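Local coordinates for heme utilization carrier protein (Escherichia coli O157:H7, PDB 6U9J) that probably binds heme and carries it through the cytosol, and probably takes part in anaerobic heme breakdown, which yields anaerobilin, at residues Ile119-Lys124 and Leu130-Gly135. Residues are numbered along the deposited sequence; the frame is centred on the assembly and turned at random.
Sequences ILFFNK and LKIFLG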
ATOM      1  N   ILE A 119       5.658  13.660  -5.627  1.00 15.22           N
ATOM      2  CA  ILE A 119       6.516  12.858  -6.492  1.00 17.10           C
ATOM      3  C   ILE A 119       5.730  11.625  -6.897  1.00 18.79           C
ATOM      4  O   ILE A 119       5.232  10.904  -6.031  1.00 18.67           O
ATOM      5  CB  ILE A 119       7.813  12.471  -5.778  1.00 16.52           C
ATOM      6  CG1 ILE A 119       8.544  13.725  -5.333  1.00 18.70           C
ATOM      7  CG2 ILE A 119       8.706  11.579  -6.671  1.00 16.90           C
ATOM      8  CD1 ILE A 119       9.661  13.462  -4.375  1.00 21.11           C
ATOM      9  N   LEU A 120       5.600  11.397  -8.199  1.00 16.04           N
ATOM     10  CA  LEU A 120       4.874  10.257  -8.741  1.00 18.15           C
ATOM     11  C   LEU A 120       5.868   9.324  -9.408  1.00 21.56           C
ATOM     12  O   LEU A 120       6.696   9.766 -10.212  1.00 19.61           O
ATOM     13  CB  LEU A 120       3.814  10.684  -9.757  1.00 19.53           C
ATOM     14  CG  LEU A 120       2.407  10.919  -9.219  1.00 25.33           C
ATOM     15  CD1 LEU A 120       2.450  11.881  -8.045  1.00 27.93           C
ATOM     16  CD2 LEU A 120       1.528  11.467 -10.329  1.00 26.72           C
ATOM     17  N   PHE A 121       5.771   8.041  -9.083  1.00 16.95           N
ATOM     18  CA  PHE A 121       6.571   7.003  -9.720  1.00 16.06           C
ATOM     19  C   PHE A 121       5.663   6.249 -10.675  1.00 18.24           C
ATOM     20  O   PHE A 121       4.608   5.760 -10.265  1.00 19.95           O
ATOM     21  CB  PHE A 121       7.163   6.042  -8.683  1.00 19.27           C
ATOM     22  CG  PHE A 121       8.072   6.702  -7.677  1.00 15.06           C
ATOM     23  CD1 PHE A 121       7.545   7.386  -6.582  1.00 16.51           C
ATOM     24  CD2 PHE A 121       9.452   6.632  -7.810  1.00 18.08           C
ATOM     25  CE1 PHE A 121       8.369   7.991  -5.653  1.00 17.61           C
ATOM     26  CE2 PHE A 121      10.284   7.221  -6.891  1.00 17.95           C
ATOM     27  CZ  PHE A 121       9.751   7.912  -5.804  1.00 19.43           C
ATOM     28  N   PHE A 122       6.061   6.162 -11.941  1.00 17.07           N
ATOM     29  CA  PHE A 122       5.233   5.568 -12.987  1.00 18.76           C
ATOM     30  C   PHE A 122       5.754   4.209 -13.439  1.00 19.72           C
ATOM     31  O   PHE A 122       6.969   4.001 -13.555  1.00 22.01           O
ATOM     32  CB  PHE A 122       5.175   6.471 -14.219  1.00 17.85           C
ATOM     33  CG  PHE A 122       4.471   7.760 -13.990  1.00 19.97           C
ATOM     34  CD1 PHE A 122       5.170   8.866 -13.544  1.00 18.06           C
ATOM     35  CD2 PHE A 122       3.116   7.856 -14.212  1.00 22.01           C
ATOM     36  CE1 PHE A 122       4.519  10.074 -13.329  1.00 21.61           C
ATOM     37  CE2 PHE A 122       2.453   9.055 -14.001  1.00 23.20           C
ATOM     38  CZ  PHE A 122       3.163  10.164 -13.556  1.00 23.62           C
ATOM     39  N   ASN A 123       4.823   3.313 -13.766  1.00 21.33           N
ATOM     40  CA  ASN A 123       5.176   2.051 -14.403  1.00 20.38           C
ATOM     41  C   ASN A 123       5.177   2.230 -15.922  1.00 22.58           C
ATOM     42  O   ASN A 123       4.934   3.319 -16.448  1.00 24.99           O
ATOM     43  CB  ASN A 123       4.233   0.929 -13.950  1.00 24.57           C
ATOM     44  CG  ASN A 123       2.777   1.185 -14.310  1.00 27.70           C
ATOM     45  OD1 ASN A 123       2.462   1.813 -15.317  1.00 27.70           O
ATOM     46  ND2 ASN A 123       1.876   0.685 -13.473  1.00 36.26           N
ATOM     47  N   LYS A 124       5.452   1.147 -16.645  1.00 29.41           N
ATOM     48  CA  LYS A 124       5.570   1.246 -18.093  1.00 26.61           C
ATOM     49  C   LYS A 124       4.241   1.487 -18.794  1.00 31.96           C
ATOM     50  O   LYS A 124       4.246   1.843 -19.976  1.00 37.14           O
ATOM     51  CB  LYS A 124       6.219  -0.021 -18.651  1.00 29.62           C
ATOM     52  CG  LYS A 124       5.333  -1.252 -18.597  1.00 29.56           C
ATOM     53  CD  LYS A 124       6.161  -2.518 -18.805  1.00 34.89           C
ATOM     54  CE  LYS A 124       5.298  -3.688 -19.243  1.00 36.19           C
ATOM     55  NZ  LYS A 124       4.280  -4.059 -18.222  1.00 36.62           N
ATOM     56  N   LEU A 130       3.460   4.488  -7.109  1.00 18.65           N
ATOM     57  CA  LEU A 130       3.718   4.981  -5.766  1.00 16.42           C
ATOM     58  C   LEU A 130       3.658   6.493  -5.836  1.00 18.68           C
ATOM     59  O   LEU A 130       3.966   7.069  -6.876  1.00 17.46           O
ATOM     60  CB  LEU A 130       5.088   4.521  -5.256  1.00 20.43           C
ATOM     61  CG  LEU A 130       5.314   4.698  -3.763  1.00 22.56           C
ATOM     62  CD1 LEU A 130       4.476   3.711  -2.958  1.00 26.04           C
ATOM     63  CD2 LEU A 130       6.793   4.540  -3.448  1.00 25.94           C
ATOM     64  N   LYS A 131       3.236   7.127  -4.740  1.00 18.29           N
ATOM     65  CA  LYS A 131       3.240   8.581  -4.638  1.00 17.35           C
ATOM     66  C   LYS A 131       3.854   8.994  -3.311  1.00 17.89           C
ATOM     67  O   LYS A 131       3.664   8.322  -2.295  1.00 20.51           O
ATOM     68  CB  LYS A 131       1.811   9.167  -4.741  1.00 16.90           C
ATOM     69  CG  LYS A 131       1.100   8.870  -6.057  1.00 21.03           C
ATOM     70  CD  LYS A 131      -0.218   9.632  -6.163  1.00 23.81           C
ATOM     71  CE  LYS A 131      -0.959   9.289  -7.443  1.00 27.52           C
ATOM     72  NZ  LYS A 131      -2.172  10.162  -7.593  1.00 29.56           N
ATOM     73  N   ILE A 132       4.605  10.089  -3.316  1.00 17.13           N
ATOM     74  CA  ILE A 132       5.079  10.727  -2.090  1.00 16.31           C
ATOM     75  C   ILE A 132       4.604  12.169  -2.102  1.00 17.91           C
ATOM     76  O   ILE A 132       4.811  12.877  -3.092  1.00 20.84           O
ATOM     77  CB  ILE A 132       6.608  10.673  -1.960  1.00 17.83           C
ATOM     78  CG1 ILE A 132       7.096   9.221  -1.942  1.00 18.54           C
ATOM     79  CG2 ILE A 132       7.058  11.385  -0.688  1.00 22.11           C
ATOM     80  CD1 ILE A 132       8.603   9.114  -2.052  1.00 22.01           C
ATOM     81  N   PHE A 133       3.980  12.603  -1.006  1.00 16.67           N
ATOM     82  CA  PHE A 133       3.487  13.966  -0.851  1.00 17.55           C
ATOM     83  C   PHE A 133       4.254  14.678   0.252  1.00 18.23           C
ATOM     84  O   PHE A 133       4.559  14.083   1.283  1.00 19.72           O
ATOM     85  CB  PHE A 133       1.994  13.973  -0.496  1.00 19.52           C
ATOM     86  CG  PHE A 133       1.112  13.520  -1.608  1.00 22.67           C
ATOM     87  CD1 PHE A 133       0.810  12.177  -1.766  1.00 22.42           C
ATOM     88  CD2 PHE A 133       0.564  14.442  -2.493  1.00 23.85           C
ATOM     89  CE1 PHE A 133      -0.012  11.754  -2.802  1.00 27.00           C
ATOM     90  CE2 PHE A 133      -0.262  14.027  -3.532  1.00 29.98           C
ATOM     91  CZ  PHE A 133      -0.547  12.683  -3.687  1.00 27.11           C
ATOM     92  N   LEU A 134       4.508  15.974   0.072  1.00 16.56           N
ATOM     93  CA  LEU A 134       5.203  16.716   1.113  1.00 20.60           C
ATOM     94  C   LEU A 134       4.342  16.836   2.360  1.00 25.84           C
ATOM     95  O   LEU A 134       3.110  16.815   2.295  1.00 24.59           O
ATOM     96  CB  LEU A 134       5.573  18.111   0.631  1.00 22.11           C
ATOM     97  CG  LEU A 134       6.742  18.220  -0.326  1.00 21.49           C
ATOM     98  CD1 LEU A 134       7.218  19.668  -0.383  1.00 23.33           C
ATOM     99  CD2 LEU A 134       7.877  17.308   0.086  1.00 26.31           C
ATOM    100  N   GLY A 135       5.017  16.977   3.512  1.00 30.49           N
ATOM    101  CA  GLY A 135       4.332  17.074   4.787  1.00 28.71           C
ATOM    102  C   GLY A 135       3.719  18.440   5.050  1.00 30.97           C
ATOM    103  O   GLY A 135       3.950  19.422   4.347  1.00 31.69           O
TER
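Phe-121 lays its ring edge beside the backbone O of Leu-130 and the tip of Ile-132. Its CB sits 3.8 Å from Leu-130 O, the same oxygen that takes the Phe-121 N-H. CG is anti to the carbonyl carbon (chi1 -60°) and thus beside that backbone N, which brings the ring edge to the oxygen the N-H already holds: CD1 lies 3.6 Å from Leu-130 O, which is in the ring plane, and 4.0 Å from Leu-130 CB. Farther out, CE1 meets Ile-132 CD1 at 3.8 Å, and CZ still touches that same methyl. Leu-130 runs alongside the ring in the same direction, whereas Ile-132 slants across its rim.

Three nearly straight backbone hydrogen bonds hold this together. Ile-119 and Ile-132 form an antiparallel hydrogen-bonded pair through two of them, N of Ile-119 to O of Ile-132 at 2.8 Å and the return bond from Ile-132 N to Ile-119 O at 2.9 Å; the third is Phe-121 N to Leu-130 O.

Leu-120 and Lys-131 make the non-hydrogen-bonded pair between them, on the opposite face. Here Leu-120 CD1 lies 3.9 Å from Lys-131 CG, and the two side chains lie alongside each other, pointing the same way. The lysine stays extended beyond CG, and its NZ forms a salt bridge with Glu-16.

This is the hairpin of strands 114-122 and 128-133, central in the six-stranded antiparallel sheet. Helix 44-51 packs on Ile-119, Phe-121 and Leu-130; Leu-68 of the second subunit also touches Leu-130. The chemistry thus divides by face: apolar packing among Ile-119, Phe-121, Leu-130 and Ile-132, and on the other side a lysine whose methylenes pack against leucine while its charge is paired beyond the hairpin.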